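Beta-ketoacyl-[acyl-carrier-protein] synthase III (Pseudomonas aeruginosa, PDB 2X3E) probably catalyses the first condensation of fatty acid synthesis, joining an acetyl group from acetyl-CoA to malonyl-ACP with loss of carbon dioxide. Local coordinates at residues S62-S67 against A163-A168; H292-G297 against L321-I326; S53-L58 against A95-L100; A120-L125 against D132-V137. The protein carries 1 engineered substitution. All coordinates share one frame; numbering follows the deposited sequence. Where two conformers were deposited one is given.

Interaction 1 (S62-S67 against A163-A168)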
loop_
_atom_site.group_PDB
_atom_site.type_symbol
_atom_site.label_atom_id
_atom_site.label_comp_id
_atom_site.label_asym_id
_atom_site.label_seq_id
_atom_site.Cartn_x
_atom_site.Cartn_y
_atom_site.Cartn_z
ATOM N N SER A 62 -12.131 1.301 15.789
ATOM C CA SER A 62 -13.392 1.534 16.495
ATOM C C SER A 62 -13.202 2.581 17.588
ATOM O O SER A 62 -14.026 3.478 17.738
ATOM C CB SER A 62 -13.949 0.244 17.108
ATOM O OG SER A 62 -14.239 -0.727 16.115
ATOM N N ALA A 63 -12.112 2.463 18.350
ATOM C CA ALA A 63 -11.795 3.431 19.405
ATOM C C ALA A 63 -11.519 4.818 18.823
ATOM O O ALA A 63 -11.934 5.831 19.393
ATOM C CB ALA A 63 -10.596 2.957 20.238
ATOM N N ALA A 64 -10.834 4.856 17.684
ATOM C CA ALA A 64 -10.524 6.120 17.005
ATOM C C ALA A 64 -11.786 6.838 16.523
ATOM O O ALA A 64 -11.862 8.062 16.597
ATOM C CB ALA A 64 -9.566 5.883 15.848
ATOM N N LEU A 65 -12.764 6.077 16.033
ATOM C CA LEU A 65 -14.037 6.642 15.575
ATOM C C LEU A 65 -14.831 7.233 16.737
ATOM O O LEU A 65 -15.440 8.295 16.599
ATOM C CB LEU A 65 -14.881 5.577 14.863
ATOM C CG LEU A 65 -14.392 5.133 13.487
ATOM C CD1 LEU A 65 -15.129 3.878 13.056
ATOM C CD2 LEU A 65 -14.554 6.243 12.450
ATOM N N ALA A 66 -14.829 6.533 17.871
ATOM C CA ALA A 66 -15.452 7.028 19.097
ATOM C C ALA A 66 -14.797 8.330 19.537
ATOM O O ALA A 66 -15.489 9.285 19.871
ATOM C CB ALA A 66 -15.368 5.976 20.213
ATOM N N SER A 67 -13.465 8.364 19.521
ATOM C CA SER A 67 -12.695 9.573 19.856
ATOM C C SER A 67 -13.069 10.774 18.968
ATOM O O SER A 67 -13.245 11.887 19.458
ATOM C CB SER A 67 -11.193 9.276 19.728
ATOM O OG SER A 67 -10.401 10.442 19.880
ATOM N N ALA A 163 -4.539 4.099 15.594
ATOM C CA ALA A 163 -5.339 4.675 14.524
ATOM C C ALA A 163 -5.663 6.138 14.780
ATOM O O ALA A 163 -5.837 6.562 15.934
ATOM C CB ALA A 163 -6.621 3.886 14.362
ATOM N N VAL A 164 -5.724 6.900 13.693
ATOM C CA VAL A 164 -6.208 8.267 13.722
ATOM C C VAL A 164 -7.328 8.449 12.706
ATOM O O VAL A 164 -7.390 7.744 11.689
ATOM C CB VAL A 164 -5.087 9.302 13.427
ATOM C CG1 VAL A 164 -4.088 9.339 14.552
ATOM C CG2 VAL A 164 -4.395 9.008 12.089
ATOM N N VAL A 165 -8.218 9.390 13.013
ATOM C CA VAL A 165 -9.232 9.865 12.080
ATOM C C VAL A 165 -8.768 11.221 11.551
ATOM O O VAL A 165 -8.339 12.083 12.332
ATOM C CB VAL A 165 -10.604 10.023 12.762
ATOM C CG1 VAL A 165 -11.617 10.695 11.824
ATOM C CG2 VAL A 165 -11.121 8.664 13.244
ATOM N N LEU A 166 -8.823 11.382 10.229
ATOM C CA LEU A 166 -8.534 12.649 9.564
ATOM C C LEU A 166 -9.810 13.158 8.910
ATOM O O LEU A 166 -10.619 12.366 8.425
ATOM C CB LEU A 166 -7.467 12.469 8.486
ATOM C CG LEU A 166 -6.076 12.012 8.913
ATOM C CD1 LEU A 166 -5.272 11.575 7.696
ATOM C CD2 LEU A 166 -5.353 13.121 9.659
ATOM N N ARG A 167 -9.998 14.472 8.910
ATOM C CA ARG A 167 -11.131 15.090 8.213
ATOM C C ARG A 167 -10.663 16.262 7.369
ATOM O O ARG A 167 -9.620 16.848 7.635
ATOM C CB ARG A 167 -12.185 15.582 9.215
ATOM C CG ARG A 167 -11.723 16.719 10.125
ATOM C CD ARG A 167 -12.900 17.358 10.854
ATOM N NE ARG A 167 -12.484 18.324 11.869
ATOM C CZ ARG A 167 -12.035 19.555 11.628
ATOM N NH1 ARG A 167 -11.905 20.013 10.384
ATOM N NH2 ARG A 167 -11.701 20.333 12.650
ATOM N N ALA A 168 -11.451 16.611 6.359
ATOM C CA ALA A 168 -11.232 17.846 5.623
ATOM C C ALA A 168 -11.356 19.035 6.573
ATOM O O ALA A 168 -12.230 19.064 7.446
ATOM C CB ALA A 168 -12.240 17.976 4.473
#
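Ala64 and Val165 are at the centre of a buried, mainly apolar helix-on-sheet contact, in which helix 53-68 lies against strand 160-169. The local axes of 62-67 and 163-168 come within 7.4 Å of each other, and their N-to-C directions differ by 42°. Such a close approach suits alanine on the helix, since its single methyl fills the gap without pushing the two backbones apart. Ala64 CB lies 3.9 Å from Ala163 CB, so that two of the smallest side chains meet methyl to methyl. Ala163 and Val165, two residues apart on an extended strand, both point toward the helix, whereas Val164 points to the other side, where it meets Phe115 of helix 114-127. The sheet is thus covered by helices on both faces, as expected for one half of the layered alpha-beta-alpha-beta-alpha thiolase fold. Val165 brings a branched side chain, well suited to a strand, and one branch does the touching: with CG1 anti to the backbone N (chi1 173°), CG2 is turned to the helix. Val165 CG2 rests 3.5 Å from Ala64 O and 4.1 Å from Ala64 CB, a van der Waals fit against the helix backbone as well as its side chain. Leu65 starts out away from the strand, but the end of its side chain comes nearer, with CD2 4.3 Å from Val165 CG2. Leu135 of the adjacent strand 133-140 touches Ala64, Leu65 and Val165, continuing the apolar layer. At one end of the helical segment, Ser67 OG hydrogen-bonds to the backbone of Leu11 and of Val327.

Interaction 2 (H292-G297 against L321-I326)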
loop_
_atom_site.group_PDB
_atom_site.type_symbol
_atom_site.label_atom_id
_atom_site.label_comp_id
_atom_site.label_asym_id
_atom_site.label_seq_id
_atom_site.Cartn_x
_atom_site.Cartn_y
_atom_site.Cartn_z
ATOM N N HIS A 292 -0.132 6.875 24.368
ATOM C CA HIS A 292 0.564 6.957 25.646
ATOM C C HIS A 292 0.650 8.400 26.141
ATOM O O HIS A 292 0.335 8.688 27.295
ATOM C CB HIS A 292 1.965 6.352 25.517
ATOM C CG HIS A 292 2.852 6.621 26.689
ATOM N ND1 HIS A 292 2.767 5.910 27.866
ATOM C CD2 HIS A 292 3.852 7.517 26.861
ATOM C CE1 HIS A 292 3.674 6.361 28.715
ATOM N NE2 HIS A 292 4.343 7.337 28.131
ATOM N N GLY A 293 1.071 9.302 25.263
ATOM C CA GLY A 293 1.147 10.723 25.604
ATOM C C GLY A 293 -0.189 11.311 26.021
ATOM O O GLY A 293 -0.266 12.088 26.971
ATOM N N LEU A 294 -1.249 10.937 25.311
ATOM C CA LEU A 294 -2.592 11.401 25.639
ATOM C C LEU A 294 -3.060 10.855 26.998
ATOM O O LEU A 294 -3.607 11.604 27.812
ATOM C CB LEU A 294 -3.575 11.010 24.523
ATOM C CG LEU A 294 -4.943 11.691 24.540
ATOM C CD1 LEU A 294 -4.798 13.196 24.396
ATOM C CD2 LEU A 294 -5.830 11.134 23.430
ATOM N N ARG A 295 -2.830 9.566 27.242
ATOM C CA ARG A 295 -3.143 8.936 28.536
ATOM C C ARG A 295 -2.447 9.646 29.696
ATOM O O ARG A 295 -3.037 9.841 30.761
ATOM C CB ARG A 295 -2.708 7.465 28.555
ATOM C CG ARG A 295 -3.657 6.486 27.884
ATOM C CD ARG A 295 -3.390 5.060 28.367
ATOM N NE ARG A 295 -2.055 4.581 27.990
ATOM C CZ ARG A 295 -1.733 4.067 26.801
ATOM N NH1 ARG A 295 -2.639 3.963 25.834
ATOM N NH2 ARG A 295 -0.487 3.656 26.574
ATOM N N GLN A 296 -1.185 10.013 29.481
ATOM C CA GLN A 296 -0.370 10.679 30.500
ATOM C C GLN A 296 -0.620 12.187 30.619
ATOM O O GLN A 296 -0.055 12.836 31.499
ATOM C CB GLN A 296 1.114 10.450 30.207
ATOM C CG GLN A 296 1.552 9.000 30.303
ATOM C CD GLN A 296 1.666 8.523 31.728
ATOM O OE1 GLN A 296 2.248 9.202 32.580
ATOM N NE2 GLN A 296 1.109 7.347 32.004
ATOM N N GLY A 297 -1.445 12.747 29.736
ATOM C CA GLY A 297 -1.659 14.194 29.688
ATOM C C GLY A 297 -0.431 14.980 29.254
ATOM O O GLY A 297 -0.306 16.174 29.552
ATOM N N LEU A 321 2.756 19.104 12.625
ATOM C CA LEU A 321 1.394 19.555 12.893
ATOM C C LEU A 321 1.342 20.198 14.273
ATOM O O LEU A 321 2.235 19.988 15.090
ATOM C CB LEU A 321 0.405 18.382 12.824
ATOM C CG LEU A 321 0.450 17.323 13.938
ATOM C CD1 LEU A 321 -0.815 16.450 13.907
ATOM C CD2 LEU A 321 1.711 16.448 13.843
ATOM N N ARG A 322 0.311 20.996 14.527
ATOM C CA ARG A 322 0.014 21.419 15.891
ATOM C C ARG A 322 -1.016 20.449 16.441
ATOM O O ARG A 322 -1.978 20.111 15.754
ATOM C CB ARG A 322 -0.490 22.860 15.932
ATOM C CG ARG A 322 0.595 23.886 15.580
ATOM C CD ARG A 322 0.094 25.316 15.707
ATOM N NE ARG A 322 -1.110 25.529 14.903
ATOM C CZ ARG A 322 -2.286 25.968 15.362
ATOM N NH1 ARG A 322 -2.462 26.293 16.647
ATOM N NH2 ARG A 322 -3.301 26.107 14.517
ATOM N N TRP A 323 -0.794 19.969 17.662
ATOM C CA TRP A 323 -1.622 18.896 18.214
ATOM C C TRP A 323 -2.998 19.450 18.578
ATOM O O TRP A 323 -3.086 20.476 19.261
ATOM C CB TRP A 323 -0.955 18.258 19.441
ATOM C CG TRP A 323 -1.734 17.094 19.996
ATOM C CD1 TRP A 323 -2.414 17.049 21.172
ATOM C CD2 TRP A 323 -1.931 15.826 19.368
ATOM N NE1 TRP A 323 -3.016 15.824 21.326
ATOM C CE2 TRP A 323 -2.735 15.052 20.228
ATOM C CE3 TRP A 323 -1.506 15.268 18.160
ATOM C CZ2 TRP A 323 -3.122 13.747 19.921
ATOM C CZ3 TRP A 323 -1.891 13.965 17.854
ATOM C CH2 TRP A 323 -2.694 13.223 18.734
ATOM N N PRO A 324 -4.073 18.789 18.108
ATOM C CA PRO A 324 -5.420 19.265 18.375
ATOM C C PRO A 324 -5.964 18.740 19.694
ATOM O O PRO A 324 -5.337 17.896 20.339
ATOM C CB PRO A 324 -6.218 18.685 17.209
ATOM C CG PRO A 324 -5.559 17.384 16.938
ATOM C CD PRO A 324 -4.097 17.566 17.279
ATOM N N LYS A 325 -7.133 19.234 20.077
ATOM C CA LYS A 325 -7.817 18.755 21.274
ATOM C C LYS A 325 -8.491 17.422 20.963
ATOM O O LYS A 325 -9.508 17.382 20.265
ATOM C CB LYS A 325 -8.852 19.779 21.740
ATOM C CG LYS A 325 -8.257 21.148 22.071
ATOM C CD LYS A 325 -9.335 22.194 22.308
ATOM C CE LYS A 325 -8.729 23.570 22.555
ATOM N NZ LYS A 325 -7.947 24.066 21.379
ATOM N N ILE A 326 -7.917 16.332 21.470
ATOM C CA ILE A 326 -8.436 14.986 21.216
ATOM C C ILE A 326 -9.017 14.406 22.491
ATOM O O ILE A 326 -8.395 14.496 23.557
ATOM C CB ILE A 326 -7.333 14.030 20.696
ATOM C CG1 ILE A 326 -6.806 14.501 19.338
ATOM C CG2 ILE A 326 -7.861 12.596 20.591
ATOM C CD1 ILE A 326 -7.854 14.478 18.225
#
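Leu294 and Ile326 mark the closest approach of the two backbones, yet their CA atoms are still 8.2 Å apart, so side chains must bridge the gap. Leu294 is in the last turn of helix 285-295; Ile326 is in the extended tail that follows strand 315-322. Just past the helix, Gly297 takes a positive phi of 67° in a Schellman motif, a conformation that glycine adopts easily, and Gly297 N bonds back to Leu294 O at 3.1 Å. Leu294 supplies the reach. Its CG is placed opposite the backbone N (chi1 -166°), which carries both methyls out toward the tail. Leu294 CD2 meets Ile326 CG2 at 3.8 Å, the two side chains crossing at about a right angle, while the CG1 branch of Ile326 leads away. Leu294 CD1 comes 3.9 Å from the backbone oxygen Ile326 O and, more loosely, 4.4 Å from Trp323 NE1, arriving at the edge of the indole near its plane. In this C-terminal half of the thiolase fold, the contact ties the end of a helix to the chain's final segment, and both Leu294 and Ile326 also touch Leu11 of strand 5-14, which belongs to the sheet of the other half. Trp323 is buried, with Pro324 CD 3.3 Å above one face of its indole and Met305 touching it. Exposed Lys325 turns outward, its NZ forming a salt bridge with Glu174.

Interaction 3 (S53-L58 against A95-L100)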
loop_
_atom_site.group_PDB
_atom_site.type_symbol
_atom_site.label_atom_id
_atom_site.label_comp_id
_atom_site.label_asym_id
_atom_site.label_seq_id
_atom_site.Cartn_x
_atom_site.Cartn_y
_atom_site.Cartn_z
ATOM N N SER A 53 -3.136 -8.793 12.322
ATOM C CA SER A 53 -3.137 -7.338 12.185
ATOM C C SER A 53 -4.553 -6.788 11.998
ATOM O O SER A 53 -4.893 -5.743 12.556
ATOM C CB SER A 53 -2.236 -6.906 11.023
ATOM O OG SER A 53 -0.869 -7.151 11.343
ATOM N N GLY A 54 -5.376 -7.487 11.220
ATOM C CA GLY A 54 -6.756 -7.064 10.979
ATOM C C GLY A 54 -7.554 -6.929 12.268
ATOM O O GLY A 54 -8.242 -5.932 12.477
ATOM N N ASP A 55 -7.443 -7.936 13.131
ATOM C CA ASP A 55 -8.107 -7.932 14.435
ATOM C C ASP A 55 -7.680 -6.729 15.289
ATOM O O ASP A 55 -8.520 -6.068 15.894
ATOM C CB ASP A 55 -7.804 -9.221 15.206
ATOM C CG ASP A 55 -8.338 -10.475 14.521
ATOM O OD1 ASP A 55 -9.522 -10.494 14.110
ATOM O OD2 ASP A 55 -7.571 -11.457 14.418
ATOM N N LEU A 56 -6.375 -6.453 15.341
ATOM C CA LEU A 56 -5.859 -5.343 16.146
ATOM C C LEU A 56 -6.302 -4.008 15.558
ATOM O O LEU A 56 -6.684 -3.082 16.289
ATOM C CB LEU A 56 -4.328 -5.373 16.223
ATOM C CG LEU A 56 -3.631 -6.638 16.739
ATOM C CD1 LEU A 56 -2.150 -6.343 17.004
ATOM C CD2 LEU A 56 -4.297 -7.195 17.992
ATOM N N ALA A 57 -6.248 -3.918 14.233
ATOM C CA ALA A 57 -6.644 -2.706 13.529
ATOM C C ALA A 57 -8.118 -2.378 13.764
ATOM O O ALA A 57 -8.487 -1.212 13.905
ATOM C CB ALA A 57 -6.354 -2.852 12.028
ATOM N N LEU A 58 -8.953 -3.410 13.809
ATOM C CA LEU A 58 -10.383 -3.237 14.024
ATOM C C LEU A 58 -10.656 -2.568 15.370
ATOM O O LEU A 58 -11.427 -1.613 15.446
ATOM C CB LEU A 58 -11.084 -4.593 13.941
ATOM C CG LEU A 58 -12.602 -4.637 14.027
ATOM C CD1 LEU A 58 -13.249 -3.822 12.913
ATOM C CD2 LEU A 58 -13.057 -6.081 13.966
ATOM N N ALA A 95 -12.478 -2.380 7.212
ATOM C CA ALA A 95 -13.521 -1.393 6.924
ATOM C C ALA A 95 -14.908 -2.032 7.078
ATOM O O ALA A 95 -15.777 -1.487 7.763
ATOM C CB ALA A 95 -13.341 -0.802 5.523
ATOM N N ALA A 96 -15.098 -3.205 6.477
ATOM C CA ALA A 96 -16.376 -3.915 6.559
ATOM C C ALA A 96 -16.762 -4.223 8.007
ATOM O O ALA A 96 -17.912 -4.026 8.404
ATOM C CB ALA A 96 -16.330 -5.211 5.750
ATOM N N ARG A 97 -15.790 -4.695 8.788
ATOM C CA ARG A 97 -16.031 -5.046 10.192
ATOM C C ARG A 97 -16.259 -3.827 11.099
ATOM O O ARG A 97 -16.745 -3.979 12.216
ATOM C CB ARG A 97 -14.895 -5.926 10.732
ATOM C CG ARG A 97 -14.926 -7.337 10.164
ATOM C CD ARG A 97 -14.022 -8.297 10.927
ATOM N NE ARG A 97 -14.459 -8.484 12.314
ATOM C CZ ARG A 97 -14.081 -9.487 13.107
ATOM N NH1 ARG A 97 -13.267 -10.444 12.662
ATOM N NH2 ARG A 97 -14.537 -9.543 14.357
ATOM N N LEU A 98 -15.910 -2.635 10.616
ATOM C CA LEU A 98 -16.245 -1.371 11.291
ATOM C C LEU A 98 -17.622 -0.840 10.906
ATOM O O LEU A 98 -18.013 0.241 11.354
ATOM C CB LEU A 98 -15.214 -0.303 10.942
ATOM C CG LEU A 98 -13.824 -0.488 11.537
ATOM C CD1 LEU A 98 -12.865 0.454 10.856
ATOM C CD2 LEU A 98 -13.863 -0.248 13.047
ATOM N N GLY A 99 -18.342 -1.582 10.063
ATOM C CA GLY A 99 -19.627 -1.138 9.525
ATOM C C GLY A 99 -19.468 -0.185 8.350
ATOM O O GLY A 99 -20.416 0.518 7.995
ATOM N N LEU A 100 -18.276 -0.167 7.743
ATOM C CA LEU A 100 -17.951 0.802 6.691
ATOM C C LEU A 100 -17.747 0.150 5.316
ATOM O O LEU A 100 -16.896 0.577 4.531
ATOM C CB LEU A 100 -16.711 1.614 7.080
ATOM C CG LEU A 100 -16.741 2.268 8.462
ATOM C CD1 LEU A 100 -15.446 3.002 8.711
ATOM C CD2 LEU A 100 -17.945 3.207 8.616
#
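Apolar packing carries most of this surface contact, and Leu58 of helix 53-68 provides it. Its CG stands opposite the backbone N (chi1 -175°), which spreads the two methyls toward the end of helix 91-97. Leu58 CD1 sits between Leu98 CD2, at 3.6 Å, and Arg97 CB, at 3.4 Å. Leu98 in turn packs on Ala61 and Ser62, further along the helix that carries Leu58. The second methyl makes a methyl-on-guanidinium contact: Leu58 CD2 lies over one face of the Arg97 group, 3.2 Å from NE, a tight approach. Arginine suits this exposed position because its aliphatic part and flat face can cover a leucine while its charged end stays at the surface; a bend at chi3 (64°) folds the chain across Leu58. In this part of the fold, two helices from the same half of the molecule meet near their ends. The second finishes in a Schellman motif, with Gly99 taking the positive phi and Gly99 N bonded to Ala96 O at 3.0 Å. Asp55 OD1 is 4.0 Å from Arg97 NH1, but it lies well out of the guanidinium plane and no N-H points at it, so any attraction is probably one of charge alone, weaker than a salt bridge. The other carboxylate oxygen, Asp55 OD2, accepts a hydrogen bond from Gly52 N at the start of its own helix, where an acidic residue is favoured. Ala96 packs on Gly186 of the second subunit.

Interaction 4 (A120-L125 against D132-V137)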
loop_
_atom_site.group_PDB
_atom_site.type_symbol
_atom_site.label_atom_id
_atom_site.label_comp_id
_atom_site.label_asym_id
_atom_site.label_seq_id
_atom_site.Cartn_x
_atom_site.Cartn_y
_atom_site.Cartn_z
ATOM N N ALA A 120 0.648 10.948 4.713
ATOM C CA ALA A 120 0.827 11.602 3.418
ATOM C C ALA A 120 -0.237 11.126 2.427
ATOM O O ALA A 120 -0.851 11.932 1.734
ATOM C CB ALA A 120 2.225 11.313 2.864
ATOM N N SER A 121 -0.436 9.812 2.363
ATOM C CA SER A 121 -1.359 9.223 1.387
ATOM C C SER A 121 -2.811 9.570 1.700
ATOM O O SER A 121 -3.537 10.061 0.825
ATOM C CB SER A 121 -1.174 7.705 1.313
ATOM O OG SER A 121 -1.999 7.147 0.297
ATOM N N VAL A 122 -3.234 9.333 2.939
ATOM C CA VAL A 122 -4.610 9.634 3.329
ATOM C C VAL A 122 -4.863 11.141 3.368
ATOM O O VAL A 122 -5.889 11.614 2.872
ATOM C CB VAL A 122 -4.991 8.994 4.671
ATOM C CG1 VAL A 122 -6.374 9.431 5.078
ATOM C CG2 VAL A 122 -4.929 7.477 4.571
ATOM N N GLY A 123 -3.930 11.895 3.945
ATOM C CA GLY A 123 -4.011 13.348 3.936
ATOM C C GLY A 123 -4.160 13.920 2.535
ATOM O O GLY A 123 -4.955 14.831 2.320
ATOM N N SER A 124 -3.391 13.386 1.583
ATOM C CA SER A 124 -3.457 13.857 0.199
ATOM C C SER A 124 -4.790 13.498 -0.453
ATOM O O SER A 124 -5.337 14.290 -1.222
ATOM C CB SER A 124 -2.288 13.306 -0.631
ATOM O OG SER A 124 -1.064 13.895 -0.208
ATOM N N LEU A 125 -5.305 12.301 -0.155
ATOM C CA LEU A 125 -6.605 11.878 -0.674
ATOM C C LEU A 125 -7.695 12.854 -0.232
ATOM O O LEU A 125 -8.571 13.207 -1.015
ATOM C CB LEU A 125 -6.959 10.467 -0.203
ATOM C CG LEU A 125 -6.248 9.294 -0.876
ATOM C CD1 LEU A 125 -6.488 8.012 -0.063
ATOM C CD2 LEU A 125 -6.715 9.126 -2.307
ATOM N N ASP A 132 -13.597 12.939 2.236
ATOM C CA ASP A 132 -13.793 14.042 3.183
ATOM C C ASP A 132 -13.405 13.643 4.607
ATOM O O ASP A 132 -13.311 14.491 5.486
ATOM C CB ASP A 132 -15.242 14.529 3.156
ATOM C CG ASP A 132 -15.656 15.082 1.797
ATOM O OD1 ASP A 132 -14.797 15.609 1.051
ATOM O OD2 ASP A 132 -16.855 14.998 1.477
ATOM N N SER A 133 -13.176 12.348 4.819
ATOM C CA SER A 133 -12.721 11.824 6.104
ATOM C C SER A 133 -12.097 10.450 5.897
ATOM O O SER A 133 -12.388 9.769 4.911
ATOM C CB SER A 133 -13.879 11.724 7.086
ATOM O OG SER A 133 -14.891 10.875 6.571
ATOM N N ALA A 134 -11.246 10.046 6.830
ATOM C CA ALA A 134 -10.505 8.800 6.690
ATOM C C ALA A 134 -10.010 8.275 8.016
ATOM O O ALA A 134 -9.701 9.041 8.931
ATOM C CB ALA A 134 -9.320 8.999 5.765
ATOM N N LEU A 135 -9.928 6.951 8.089
ATOM C CA LEU A 135 -9.173 6.262 9.115
ATOM C C LEU A 135 -7.819 5.863 8.541
ATOM O O LEU A 135 -7.740 5.309 7.436
ATOM C CB LEU A 135 -9.913 4.997 9.576
ATOM C CG LEU A 135 -10.913 5.164 10.719
ATOM C CD1 LEU A 135 -11.911 4.010 10.745
ATOM C CD2 LEU A 135 -10.169 5.254 12.065
ATOM N N LEU A 136 -6.761 6.148 9.291
ATOM C CA LEU A 136 -5.442 5.579 9.033
ATOM C C LEU A 136 -5.069 4.732 10.240
ATOM O O LEU A 136 -5.058 5.229 11.366
ATOM C CB LEU A 136 -4.392 6.669 8.832
ATOM C CG LEU A 136 -2.942 6.171 8.765
ATOM C CD1 LEU A 136 -2.745 5.287 7.544
ATOM C CD2 LEU A 136 -1.981 7.363 8.751
ATOM N N VAL A 137 -4.779 3.453 10.007
ATOM C CA VAL A 137 -4.348 2.558 11.074
ATOM C C VAL A 137 -2.928 2.089 10.807
ATOM O O VAL A 137 -2.664 1.459 9.781
ATOM C CB VAL A 137 -5.244 1.306 11.189
ATOM C CG1 VAL A 137 -4.833 0.461 12.407
ATOM C CG2 VAL A 137 -6.722 1.690 11.266
#
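Val122 has CG1 opposite its backbone N (chi1 175°) and CG2 opposite its carbonyl carbon, and this spreads the two methyls over different residues of strand 133-140: CG1 over Ala134 and CG2 toward Leu136. The setting is a beta-alpha-beta crossover. Helix 114-127 links strand 104-109 to the parallel strand 133-140, passing strand 75-79, which lies between them in the sheet; Val122 accordingly touches Val77 too. Ala134 and Leu136, two residues apart, both point at the helix. Ala134, a small residue, lies below Val122, although the modelled separation of the two methyls is too short to be trusted. Leucine reaches further along, and Leu136 CD1 comes 4.3 Å from Val122 CG2. Leu135 points the other way, to helix 53-68. The far side of helix 114-127 faces the dimer partner: Ser121 OG hydrogen-bonds to Ser121 OG of the second subunit, and Ala120 packs on Leu130 of that subunit. Ser124, buried like its neighbours, satisfies its hydroxyl within the helix. Ala120 O is gripped from opposite faces of its carbonyl plane, by Ser124 N at 2.9 Å and by Ser124 OG at 2.8 Å.

Interactions 1, 3 and 4 lie in the half of the fold built on the five-stranded mixed sheet. Interactions 1 and 3 share helix 53-68, their centres 13 Å apart. Interactions 1 and 4 use the neighbouring strands 160-169 and 133-140, covered by helices on opposite faces, with centres 11 Å apart; Leu166 N probably hydrogen-bonds to Ala134 O at 2.8 Å. Along the chain, interaction 4 is nested within the loop closed by interaction 1, the segments of 1 and 3 alternate, and interaction 2 comes last. Interaction 2, in the C-terminal half, meets interaction 1 where Ser67 packs on Ile326, but its centre is 24 Å from that of interaction 3. The chain's final segment thus returns to the N-terminal half, joining both halves of the thiolase fold.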